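Local coordinates for protein probable glutaminase ybaS (Escherichia coli, PDB 1U60) that catalyses the hydrolysis of L-glutamine to L-glutamate and ammonium, as a glutaminase of the beta-lactamase clan, at residues S260-I266 / G287-Q293; T202-A206 / G275-F279; S100-L104 / I171-L175; G90-T94 / E237-E241; I142-L146 / K223-Q227. All coordinates share one frame; numbering follows the deposited sequence. Where two conformers were deposited one is given.

Interaction 1 (S260-I266 / G287-Q293)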
# COMPACT_ATOMS: atom_id res chain seq x y z
N SER A 260 3.20 -2.67 -13.26
CA SER A 260 3.96 -2.34 -14.44
C SER A 260 4.76 -3.57 -14.92
O SER A 260 4.98 -4.56 -14.14
CB SER A 260 4.96 -1.26 -14.13
OG SER A 260 5.95 -1.77 -13.25
N GLY A 261 5.20 -3.49 -16.18
CA GLY A 261 6.15 -4.46 -16.77
C GLY A 261 7.12 -3.77 -17.71
O GLY A 261 6.81 -2.71 -18.22
N VAL A 262 8.26 -4.39 -18.00
CA VAL A 262 9.29 -3.74 -18.86
C VAL A 262 8.97 -3.73 -20.37
O VAL A 262 9.66 -3.06 -21.14
CB VAL A 262 10.75 -4.30 -18.60
CG1 VAL A 262 11.14 -4.03 -17.16
CG2 VAL A 262 10.88 -5.75 -18.96
N GLY A 263 7.91 -4.42 -20.77
CA GLY A 263 7.31 -4.25 -22.08
C GLY A 263 6.66 -2.93 -22.29
O GLY A 263 6.34 -2.60 -23.43
N GLY A 264 6.48 -2.15 -21.21
CA GLY A 264 5.84 -0.83 -21.30
C GLY A 264 4.38 -0.77 -20.89
O GLY A 264 3.75 0.25 -21.02
N GLY A 265 3.84 -1.86 -20.38
CA GLY A 265 2.49 -1.93 -19.88
C GLY A 265 2.32 -1.40 -18.49
O GLY A 265 3.22 -1.53 -17.65
N ILE A 266 1.18 -0.74 -18.26
CA ILE A 266 0.74 -0.28 -16.96
C ILE A 266 -0.70 -0.71 -16.83
O ILE A 266 -1.52 -0.41 -17.70
CB ILE A 266 0.85 1.27 -16.81
CG1 ILE A 266 2.31 1.76 -16.94
CG2 ILE A 266 0.25 1.77 -15.47
CD1 ILE A 266 3.26 1.32 -15.88
N GLY A 287 11.68 1.51 -14.10
CA GLY A 287 11.21 0.46 -14.98
C GLY A 287 9.76 0.57 -15.41
O GLY A 287 9.17 -0.38 -15.97
N ASN A 288 9.18 1.72 -15.13
CA ASN A 288 7.77 1.98 -15.37
C ASN A 288 7.57 2.90 -16.57
O ASN A 288 8.18 3.97 -16.65
CB ASN A 288 7.15 2.61 -14.12
CG ASN A 288 7.33 1.74 -12.87
OD1 ASN A 288 7.29 0.50 -12.95
ND2 ASN A 288 7.59 2.38 -11.72
N SER A 289 6.68 2.50 -17.47
CA SER A 289 6.44 3.27 -18.71
C SER A 289 6.15 4.74 -18.38
O SER A 289 5.22 5.03 -17.60
CB SER A 289 5.23 2.71 -19.47
OG SER A 289 4.96 3.46 -20.65
N VAL A 290 6.90 5.65 -18.98
CA VAL A 290 6.65 7.08 -18.77
C VAL A 290 5.25 7.50 -19.20
O VAL A 290 4.49 8.07 -18.40
CB VAL A 290 7.76 7.99 -19.46
CG1 VAL A 290 7.43 9.50 -19.31
CG2 VAL A 290 9.09 7.64 -18.90
N ARG A 291 4.90 7.22 -20.45
CA ARG A 291 3.61 7.61 -20.98
C ARG A 291 2.49 6.71 -20.41
O ARG A 291 1.38 7.18 -20.20
CB ARG A 291 3.58 7.52 -22.50
CG ARG A 291 4.50 8.46 -23.26
CD ARG A 291 4.59 8.05 -24.75
NE ARG A 291 5.73 8.71 -25.39
CZ ARG A 291 6.50 8.13 -26.27
NH1 ARG A 291 6.27 6.88 -26.65
NH2 ARG A 291 7.50 8.83 -26.79
N GLY A 292 2.79 5.43 -20.23
CA GLY A 292 1.80 4.46 -19.77
C GLY A 292 1.25 4.96 -18.41
O GLY A 292 0.05 4.90 -18.16
N GLN A 293 2.15 5.38 -17.52
CA GLN A 293 1.76 5.83 -16.19
C GLN A 293 0.85 7.02 -16.29
O GLN A 293 -0.18 7.09 -15.63
CB GLN A 293 2.98 6.24 -15.35
CG GLN A 293 3.66 5.07 -14.73
CD GLN A 293 4.98 5.43 -14.06
OE1 GLN A 293 5.07 5.42 -12.80
NE2 GLN A 293 6.02 5.72 -14.87
O HOH W 1 8.18 -2.71 -14.89
O HOH W 2 5.75 -0.19 -17.70

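Interaction 2 (T202-A206 / G275-F279)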
# COMPACT_ATOMS: atom_id res chain seq x y z
N THR A 202 -2.98 -3.84 -25.42
CA THR A 202 -3.44 -2.98 -24.34
C THR A 202 -4.87 -3.35 -23.91
O THR A 202 -5.23 -3.20 -22.73
CB THR A 202 -3.33 -1.54 -24.75
OG1 THR A 202 -1.94 -1.23 -24.95
CG2 THR A 202 -3.77 -0.56 -23.63
N ILE A 203 -5.70 -3.76 -24.87
CA ILE A 203 -7.05 -4.21 -24.54
C ILE A 203 -7.00 -5.46 -23.69
O ILE A 203 -7.78 -5.61 -22.76
CB ILE A 203 -7.90 -4.31 -25.82
CG1 ILE A 203 -8.25 -2.86 -26.25
CG2 ILE A 203 -9.20 -5.03 -25.57
CD1 ILE A 203 -8.82 -2.74 -27.59
N GLU A 204 -6.12 -6.40 -24.04
CA GLU A 204 -5.93 -7.61 -23.27
C GLU A 204 -5.44 -7.32 -21.86
O GLU A 204 -5.94 -7.89 -20.90
CB GLU A 204 -4.99 -8.54 -24.01
CG GLU A 204 -5.73 -9.11 -25.23
CD GLU A 204 -4.83 -9.78 -26.28
OE1 GLU A 204 -3.57 -9.58 -26.28
OE2 GLU A 204 -5.44 -10.46 -27.15
N LEU A 205 -4.52 -6.36 -21.74
CA LEU A 205 -4.07 -5.93 -20.40
C LEU A 205 -5.20 -5.34 -19.58
O LEU A 205 -5.36 -5.68 -18.40
CB LEU A 205 -2.89 -5.01 -20.50
CG LEU A 205 -2.26 -4.48 -19.22
CD1 LEU A 205 -1.88 -5.68 -18.33
CD2 LEU A 205 -1.04 -3.61 -19.46
N ALA A 206 -5.98 -4.46 -20.19
CA ALA A 206 -7.15 -3.90 -19.54
C ALA A 206 -8.17 -4.94 -19.16
O ALA A 206 -8.86 -4.79 -18.17
CB ALA A 206 -7.79 -2.78 -20.37
N GLY A 275 -11.11 -2.20 -15.54
CA GLY A 275 -9.67 -2.20 -15.73
C GLY A 275 -9.26 -1.06 -16.62
O GLY A 275 -9.95 -0.75 -17.59
N ILE A 276 -8.12 -0.44 -16.30
CA ILE A 276 -7.55 0.62 -17.11
C ILE A 276 -6.13 0.21 -17.40
O ILE A 276 -5.35 -0.16 -16.52
CB ILE A 276 -7.53 2.00 -16.39
CG1 ILE A 276 -8.88 2.32 -15.80
CG2 ILE A 276 -6.97 3.15 -17.32
CD1 ILE A 276 -8.86 3.53 -14.77
N ALA A 277 -5.75 0.29 -18.65
CA ALA A 277 -4.38 -0.07 -19.00
C ALA A 277 -3.82 0.89 -20.02
O ALA A 277 -4.55 1.52 -20.80
CB ALA A 277 -4.29 -1.46 -19.51
N ALA A 278 -2.51 0.96 -20.06
CA ALA A 278 -1.81 1.67 -21.16
C ALA A 278 -0.51 1.03 -21.47
O ALA A 278 -0.02 0.20 -20.73
CB ALA A 278 -1.60 3.12 -20.76
N PHE A 279 0.09 1.44 -22.60
CA PHE A 279 1.34 0.94 -23.05
C PHE A 279 2.10 2.02 -23.77
O PHE A 279 1.53 2.76 -24.58
CB PHE A 279 1.07 -0.26 -23.97
CG PHE A 279 2.11 -0.50 -25.01
CD1 PHE A 279 3.35 -1.00 -24.67
CD2 PHE A 279 1.80 -0.33 -26.36
CE1 PHE A 279 4.29 -1.25 -25.63
CE2 PHE A 279 2.72 -0.59 -27.34
CZ PHE A 279 3.97 -1.06 -26.99

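Interaction 3 (S100-L104 / I171-L175)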
# COMPACT_ATOMS: atom_id res chain seq x y z
N SER A 100 16.46 -7.10 -5.97
CA SER A 100 17.34 -6.90 -4.83
C SER A 100 17.62 -8.14 -4.03
O SER A 100 16.70 -8.71 -3.40
CB SER A 100 16.76 -5.85 -3.89
OG SER A 100 17.65 -5.76 -2.77
N VAL A 101 18.88 -8.58 -3.99
CA VAL A 101 19.27 -9.66 -3.08
C VAL A 101 19.54 -9.17 -1.64
O VAL A 101 19.51 -9.97 -0.72
CB VAL A 101 20.46 -10.56 -3.63
CG1 VAL A 101 20.08 -11.17 -5.02
CG2 VAL A 101 21.78 -9.84 -3.71
N ILE A 102 19.82 -7.88 -1.45
CA ILE A 102 19.92 -7.30 -0.10
C ILE A 102 18.58 -7.54 0.61
O ILE A 102 18.54 -8.03 1.75
CB ILE A 102 20.26 -5.81 -0.16
CG1 ILE A 102 21.68 -5.57 -0.72
CG2 ILE A 102 20.16 -5.19 1.24
CD1 ILE A 102 22.05 -4.08 -0.84
N ALA A 103 17.48 -7.28 -0.10
CA ALA A 103 16.15 -7.54 0.43
C ALA A 103 16.02 -8.95 1.00
O ALA A 103 15.50 -9.15 2.11
CB ALA A 103 15.07 -7.33 -0.66
N LEU A 104 16.45 -9.95 0.25
CA LEU A 104 16.36 -11.29 0.71
C LEU A 104 17.18 -11.50 1.96
O LEU A 104 16.69 -12.05 2.92
CB LEU A 104 16.86 -12.27 -0.36
CG LEU A 104 15.95 -12.51 -1.55
CD1 LEU A 104 16.62 -13.33 -2.63
CD2 LEU A 104 14.68 -13.23 -1.14
N ILE A 171 18.87 -15.87 -7.91
CA ILE A 171 17.76 -15.70 -7.00
C ILE A 171 17.02 -17.02 -6.71
O ILE A 171 16.68 -17.31 -5.55
CB ILE A 171 16.80 -14.58 -7.51
CG1 ILE A 171 17.44 -13.21 -7.35
CG2 ILE A 171 15.50 -14.60 -6.72
CD1 ILE A 171 16.65 -12.08 -7.95
N ALA A 172 16.80 -17.83 -7.74
CA ALA A 172 16.16 -19.11 -7.56
C ALA A 172 16.95 -19.99 -6.58
O ALA A 172 16.38 -20.65 -5.75
CB ALA A 172 16.02 -19.78 -8.83
N TRP A 173 18.27 -20.01 -6.71
CA TRP A 173 19.09 -20.81 -5.82
C TRP A 173 19.10 -20.24 -4.41
O TRP A 173 19.14 -21.01 -3.45
CB TRP A 173 20.53 -20.97 -6.40
CG TRP A 173 20.65 -21.98 -7.50
CD1 TRP A 173 21.09 -21.75 -8.75
CD2 TRP A 173 20.33 -23.39 -7.46
NE1 TRP A 173 21.07 -22.89 -9.51
CE2 TRP A 173 20.59 -23.92 -8.74
CE3 TRP A 173 19.82 -24.24 -6.47
CZ2 TRP A 173 20.39 -25.27 -9.06
CZ3 TRP A 173 19.63 -25.57 -6.77
CH2 TRP A 173 19.90 -26.08 -8.06
N LEU A 174 19.11 -18.92 -4.25
CA LEU A 174 19.01 -18.32 -2.93
C LEU A 174 17.70 -18.69 -2.21
O LEU A 174 17.70 -19.04 -1.01
CB LEU A 174 19.08 -16.81 -3.00
CG LEU A 174 20.45 -16.22 -3.34
CD1 LEU A 174 20.33 -14.72 -3.54
CD2 LEU A 174 21.52 -16.59 -2.29
N LEU A 175 16.60 -18.58 -2.92
CA LEU A 175 15.30 -19.06 -2.42
C LEU A 175 15.36 -20.56 -2.04
O LEU A 175 14.98 -20.94 -0.93
CB LEU A 175 14.20 -18.80 -3.44
CG LEU A 175 13.94 -17.33 -3.68
CD1 LEU A 175 13.22 -17.17 -4.98
CD2 LEU A 175 13.12 -16.74 -2.56

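Interaction 4 (G90-T94 / E237-E241)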
# COMPACT_ATOMS: atom_id res chain seq x y z
N GLY A 90 4.69 -14.08 1.13
CA GLY A 90 4.62 -12.82 1.86
C GLY A 90 3.64 -11.86 1.27
O GLY A 90 3.14 -12.05 0.19
N ALA A 91 3.36 -10.79 2.01
CA ALA A 91 2.45 -9.73 1.62
C ALA A 91 3.06 -8.32 1.83
O ALA A 91 2.34 -7.35 1.79
CB ALA A 91 1.15 -9.88 2.44
N ASP A 92 4.38 -8.21 2.00
CA ASP A 92 4.98 -6.91 2.39
C ASP A 92 5.92 -6.33 1.32
O ASP A 92 6.61 -7.10 0.64
CB ASP A 92 5.75 -7.04 3.70
CG ASP A 92 4.86 -7.33 4.85
OD1 ASP A 92 3.82 -6.60 4.99
OD2 ASP A 92 5.09 -8.27 5.64
N PRO A 93 5.93 -5.00 1.16
CA PRO A 93 6.89 -4.35 0.27
C PRO A 93 8.32 -4.47 0.82
O PRO A 93 8.54 -4.59 2.05
CB PRO A 93 6.39 -2.92 0.21
CG PRO A 93 5.80 -2.69 1.52
CD PRO A 93 5.05 -4.01 1.79
N THR A 94 9.29 -4.55 -0.10
CA THR A 94 10.69 -4.68 0.29
C THR A 94 11.47 -3.41 0.52
O THR A 94 12.53 -3.46 1.13
CB THR A 94 11.46 -5.46 -0.72
OG1 THR A 94 11.42 -4.75 -1.95
CG2 THR A 94 10.80 -6.81 -0.95
N GLU A 237 -1.61 -6.84 -2.79
CA GLU A 237 -0.22 -7.05 -3.17
C GLU A 237 0.21 -6.02 -4.23
O GLU A 237 1.33 -5.47 -4.13
CB GLU A 237 -0.00 -8.47 -3.69
CG GLU A 237 -0.20 -9.62 -2.65
CD GLU A 237 0.92 -9.93 -1.71
OE1 GLU A 237 1.83 -9.07 -1.48
OE2 GLU A 237 0.89 -11.10 -1.14
N MET A 238 -0.66 -5.77 -5.20
CA MET A 238 -0.40 -4.77 -6.22
C MET A 238 -0.24 -3.38 -5.58
O MET A 238 0.69 -2.65 -5.94
CB MET A 238 -1.52 -4.74 -7.26
CG MET A 238 -1.49 -5.97 -8.22
SD MET A 238 -3.01 -6.17 -9.17
CE MET A 238 -2.96 -4.73 -10.23
N MET A 239 -1.11 -3.00 -4.65
CA MET A 239 -0.99 -1.66 -4.05
C MET A 239 0.36 -1.54 -3.38
O MET A 239 0.94 -0.46 -3.39
CB MET A 239 -2.11 -1.40 -3.03
CG MET A 239 -2.18 0.05 -2.50
SD MET A 239 -2.72 1.26 -3.61
CE MET A 239 -4.20 0.75 -4.01
N MET A 240 0.87 -2.62 -2.77
CA MET A 240 2.08 -2.47 -1.98
C MET A 240 3.36 -2.45 -2.82
O MET A 240 4.33 -1.82 -2.45
CB MET A 240 2.16 -3.56 -0.92
CG MET A 240 0.96 -3.62 0.01
SD MET A 240 0.52 -2.15 0.93
CE MET A 240 2.11 -1.84 1.82
N GLU A 241 3.36 -3.11 -3.96
CA GLU A 241 4.62 -3.37 -4.69
C GLU A 241 4.54 -3.38 -6.22
O GLU A 241 5.55 -3.55 -6.87
CB GLU A 241 5.12 -4.75 -4.21
CG GLU A 241 6.49 -5.19 -4.62
CD GLU A 241 7.60 -4.29 -4.08
OE1 GLU A 241 7.73 -4.17 -2.84
OE2 GLU A 241 8.38 -3.75 -4.89

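Interaction 5 (I142-L146 / K223-Q227)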
# COMPACT_ATOMS: atom_id res chain seq x y z
N ILE A 142 -4.08 -19.68 -17.26
CA ILE A 142 -4.66 -18.58 -16.48
C ILE A 142 -4.44 -17.22 -17.09
O ILE A 142 -5.35 -16.36 -17.05
CB ILE A 142 -4.28 -18.63 -14.99
CG1 ILE A 142 -5.39 -17.93 -14.22
CG2 ILE A 142 -2.90 -18.03 -14.71
CD1 ILE A 142 -5.19 -17.98 -12.71
N GLN A 143 -3.27 -16.99 -17.71
CA GLN A 143 -3.06 -15.73 -18.45
C GLN A 143 -4.12 -15.56 -19.56
O GLN A 143 -4.71 -14.53 -19.71
CB GLN A 143 -1.65 -15.64 -19.08
CG GLN A 143 -0.48 -15.60 -18.18
CD GLN A 143 0.81 -15.32 -18.92
OE1 GLN A 143 0.81 -15.04 -20.13
NE2 GLN A 143 1.93 -15.44 -18.21
N GLN A 144 -4.38 -16.63 -20.32
CA GLN A 144 -5.39 -16.58 -21.35
C GLN A 144 -6.80 -16.38 -20.79
O GLN A 144 -7.61 -15.61 -21.34
CB GLN A 144 -5.32 -17.84 -22.23
CG GLN A 144 -4.00 -17.98 -23.01
CD GLN A 144 -3.80 -19.35 -23.65
OE1 GLN A 144 -4.42 -20.36 -23.23
NE2 GLN A 144 -2.87 -19.42 -24.63
N GLN A 145 -7.10 -17.02 -19.65
CA GLN A 145 -8.39 -16.85 -19.01
C GLN A 145 -8.61 -15.44 -18.51
O GLN A 145 -9.70 -14.93 -18.60
CB GLN A 145 -8.52 -17.80 -17.84
CG GLN A 145 -8.69 -19.24 -18.21
CD GLN A 145 -8.80 -20.12 -16.94
OE1 GLN A 145 -7.83 -20.22 -16.14
NE2 GLN A 145 -9.93 -20.78 -16.78
N LEU A 146 -7.56 -14.84 -17.96
CA LEU A 146 -7.67 -13.49 -17.36
C LEU A 146 -7.64 -12.36 -18.39
O LEU A 146 -8.35 -11.40 -18.22
CB LEU A 146 -6.53 -13.28 -16.39
CG LEU A 146 -6.59 -14.14 -15.14
CD1 LEU A 146 -5.24 -14.06 -14.48
CD2 LEU A 146 -7.64 -13.66 -14.21
N LYS A 223 -17.02 -15.53 -17.90
CA LYS A 223 -16.53 -16.74 -17.24
C LYS A 223 -15.87 -16.38 -15.91
O LYS A 223 -15.01 -15.48 -15.87
CB LYS A 223 -15.49 -17.44 -18.09
CG LYS A 223 -15.07 -18.84 -17.58
CD LYS A 223 -14.59 -19.73 -18.73
CE LYS A 223 -14.51 -21.18 -18.28
NZ LYS A 223 -13.28 -21.88 -18.77
N ARG A 224 -16.25 -17.09 -14.85
CA ARG A 224 -15.58 -16.92 -13.57
C ARG A 224 -14.26 -17.64 -13.60
O ARG A 224 -14.23 -18.85 -13.77
CB ARG A 224 -16.40 -17.41 -12.37
CG ARG A 224 -15.57 -17.24 -11.08
CD ARG A 224 -16.31 -17.39 -9.78
NE ARG A 224 -17.34 -16.40 -9.64
CZ ARG A 224 -17.13 -15.16 -9.25
NH1 ARG A 224 -15.90 -14.72 -9.00
NH2 ARG A 224 -18.13 -14.32 -9.17
N VAL A 225 -13.17 -16.90 -13.48
CA VAL A 225 -11.81 -17.43 -13.50
C VAL A 225 -11.27 -17.54 -12.07
O VAL A 225 -10.57 -18.46 -11.78
CB VAL A 225 -10.87 -16.48 -14.29
CG1 VAL A 225 -9.44 -16.97 -14.34
CG2 VAL A 225 -11.39 -16.27 -15.64
N LEU A 226 -11.54 -16.54 -11.23
CA LEU A 226 -11.07 -16.54 -9.85
C LEU A 226 -12.22 -16.48 -8.84
O LEU A 226 -13.26 -15.92 -9.14
CB LEU A 226 -10.19 -15.31 -9.62
CG LEU A 226 -9.10 -15.05 -10.66
CD1 LEU A 226 -8.38 -13.72 -10.32
CD2 LEU A 226 -8.08 -16.22 -10.74
N GLN A 227 -11.99 -16.95 -7.62
CA GLN A 227 -12.95 -16.76 -6.57
C GLN A 227 -12.94 -15.31 -6.17
O GLN A 227 -11.86 -14.75 -5.99
CB GLN A 227 -12.61 -17.60 -5.35
CG GLN A 227 -12.67 -19.08 -5.62
CD GLN A 227 -11.98 -19.87 -4.52
OE1 GLN A 227 -10.87 -20.42 -4.72
NE2 GLN A 227 -12.59 -19.88 -3.36

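Interaction 1 (S260-I266 / G287-Q293)
Ile-266 lays its side chain against the first turn of the helix that starts at Val-290, and it has more surface buried here than any other residue of the pair. CG1 sits 3.7 Å from Gly-292 C and equally close to the peptide nitrogen of Gln-293, while CD1 reaches on to Gln-293 CG at 3.9 Å. Gly-292, without a side chain, leaves its backbone open to the isoleucine.

Ser-289 comes next. It is the N-cap of that helix: OG, pointing directly away from the serine's own main-chain nitrogen (chi1 178°), accepts from Gly-292 N at 3.0 Å, and it is also bonded to Ser-280 O. Its CB rests 3.3 Å from Gly-264 O. A water ties the same residue to the glycine turn, accepting from Ser-289 N and donating to the carbonyls of Gly-261 and Gly-265.

Gly-287 and Asn-288 meet the other end. Ser-260 OG donates to Asn-288 OD1 at 2.7 Å, tilted 28° from the carbonyl plane, and a second water bridges Ser-260 OG and Gly-287 O. The type I turn from Gly-261 to Gly-264 holds Val-262, a predicted substrate-binding residue, and Ser-260 lies close to Tyr-244, another.

Strands 258-260 and 265-270, edge and neighbour in the antiparallel sheet, are thus joined to the start of helix 290-303, with Trp-250 of helix 247-253 packed against Ile-266 and Gln-293.

Interaction 2 (T202-A206 / G275-F279)
Helix 202-206 runs roughly antiparallel to strand 275-279, the two short axes making 148° and approaching to 6.9 Å, with Ala-206 and Ala-277 the closest pair of alpha carbons along the way. At that point the small residues Ala-206, Ala-277 and Gly-275 let the backbones come near.

Ala-277 turns its methyl toward the helix and is the centre of the contact. CB lies 3.5 Å from Ala-206 N, 3.8 Å from Ala-206 CB and 3.7 Å from Leu-205 CG, wedged between two successive residues of the turn. In Leu-205 the first torsion (chi1 -179°) swings CG opposite the main-chain nitrogen, which brings CG and CD2 over that methyl. Two residues back on the strand, the bare Gly-275 CA lets the Ala-206 carbonyl come near, its O at 3.6 Å from that CA.

Thr-202 closes the other end. Its two branches divide the work: CG2 settles 3.6 Å from Ala-277 O and near Ala-278 CA, while OG1 stands 3.3 Å from Phe-279 CB. The threonine and phenylalanine side chains cross at about a right angle, and the ring then leads off from the helix to stack on Phe-62. On the reverse side of the strand, Ile-276 and Ala-278 face helix 290-303, so helices cover both faces of the antiparallel sheet, as in the alpha/beta fold of the beta-lactamase clan.

No hydrogen bond passes between the two segments. The strand spends its backbone bonds on neighbours such as Ala-44 and Ile-266, and the helix is held by methyl and aliphatic packing of Ala-206, Ala-277, Leu-205 and Thr-202 CG2, which works by fit and not by bonds.

Interaction 3 (S100-L104 / I171-L175)
Val-101 and Leu-104, one turn apart on helix 101-106, mesh with Ile-171, Leu-174 and Leu-175 on the helix facing them. Leu-174 CD1 sits between the two, 3.9 Å from Val-101 CG1 and 4.1 Å from Leu-104 CD1. Val-101 CG1 also meets Ile-171 CG1 at 4.1 Å; this branch lies anti to the carbonyl carbon (chi1 -56°), which turns it toward the other helix. Leu-104 splits its methyls, CD1 toward Leu-174 and, more loosely, Ile-171 CG2, and CD2 toward Leu-175 CD2 at 4.1 Å, where the two leucines cross at about a right angle. The touch is entirely aliphatic.

Behind this first shell, Ser-100 fixes the start of the shorter helix as its N-cap: OG accepts from Ala-103 N at 3.1 Å with an almost straight N-H...O angle of 169°. The cap lies at the turn from which Val-101 and Leu-104 project.

Going outward, Leu-104 and Ile-171 both lean on Ala-118 of helix 117-126, whose first residue, Asn-117, is a predicted substrate-binding residue, as is Asn-168 near Ile-171. Leu-175 packs on Pro-111 and Leu-181, and the opposite flank of helix 166-178 meets Met-186 of helix 185-195.

Interaction 4 (G90-T94 / E237-E241)
Gly-90 begins the contact with its carbonyl oxygen 2.8 Å from Glu-237 OE2. Ala-91 follows over the same acid group: its CA is 3.2 Å from Glu-237 OE1, and its CB lies near OE2. The glutamate gets there by bending at its second torsion (chi2 -81°), which swings the acid group out to the loop; it also touches Tyr-252 of the second subunit. Asp-92 turns away from the helix, and its OD1 accepts from Asp-249 N of the second subunit, so Asp-92 ties the loop across that interface.

Pro-93 has the largest share of buried surface. Its CB is 3.5 Å from Met-240 O, and its ring packs against the Met-240 side chain, CD lying 3.7 Å from CE in the conformer taken here, a tentative contact. At Thr-94 the backbone N donates to Glu-241 OE1 at 3.2 Å, meeting the oxygen nearly along its C-O axis, while OG1 accepts from Leu-96 N in an ST turn. Glu-241 lies near Tyr-244, a predicted substrate-binding residue.

Two buried acids thus bracket a proline-methionine patch, and at the Thr-94 end a buried glutamate oxygen is met by a main-chain N-H right beside apolar packing.

Interaction 5 (I142-L146 / K223-Q227)
Val-225 is wedged against the helix with CG1 in a hollow between Gln-145, Leu-146 and Ile-142. Its closest approaches are to Gln-145 CB at 3.7 Å and Leu-146 CD2 at 3.8 Å, with Ile-142 CG1 somewhat further off. The other branch, CG2, rests 3.7 Å from Gln-145 O. A first torsion of 180°, with CG1 trans to the valine's N, presents both methyls to the helix, one over the side chains and one over the backbone.

Leu-226 supplies the second apolar set. CD2 touches Ile-142 CD1 at 3.9 Å and CD1 touches Leu-146 CD2 at 4.0 Å, and it crosses each of these side chains at about a right angle. Ile-142 and Leu-146 are one turn apart on the helix, so the leucine lies across both.

This is how the short hairpin of strands 217-218 and 223-224 is joined, just past its second strand, to helix 132-147 in the helical part of the fold. Helix 68-80 adds Leu-75 and Cys-71 beside Ile-142 and Leu-146, and helix 202-213 brings Leu-208 and Leu-212 to the same apolar cluster.

The polar groups lie round its margin. Gln-145 is extended beyond CG, with its amide running past Val-225 so that NE2 comes within 4.0 Å of Lys-223 NZ, a proximity without a bond. Within the strand end, Arg-224 NH1 donates to Leu-226 O at 2.9 Å, in the guanidinium plane, and also to Gly-215 O, linking Arg-224 to both. Gln-145 O is taken by Asn-218 ND2, and Leu-146 O by Thr-211 OG1.

Interactions 1 and 2 work on one sheet: strands 265-270 and 274-279 are neighbours in it, and Ile-266 O probably bonds to Ala-278 N. Both are buried, but interaction 1 mixes apolar packing with a hydrogen bond and bridging waters beside the predicted substrate site, whereas interaction 2 has no hydrogen bond across it and centres on alanine methyls. Interactions 3 and 4 touch through Ala-103 and Thr-94 in the helical part; interaction 3 is purely aliphatic and reaches the surface, while interaction 4 buries two acids close to the second subunit. Interaction 5, partly buried, lies away from the annotated sites, about 23 Å from interaction 1 between centres.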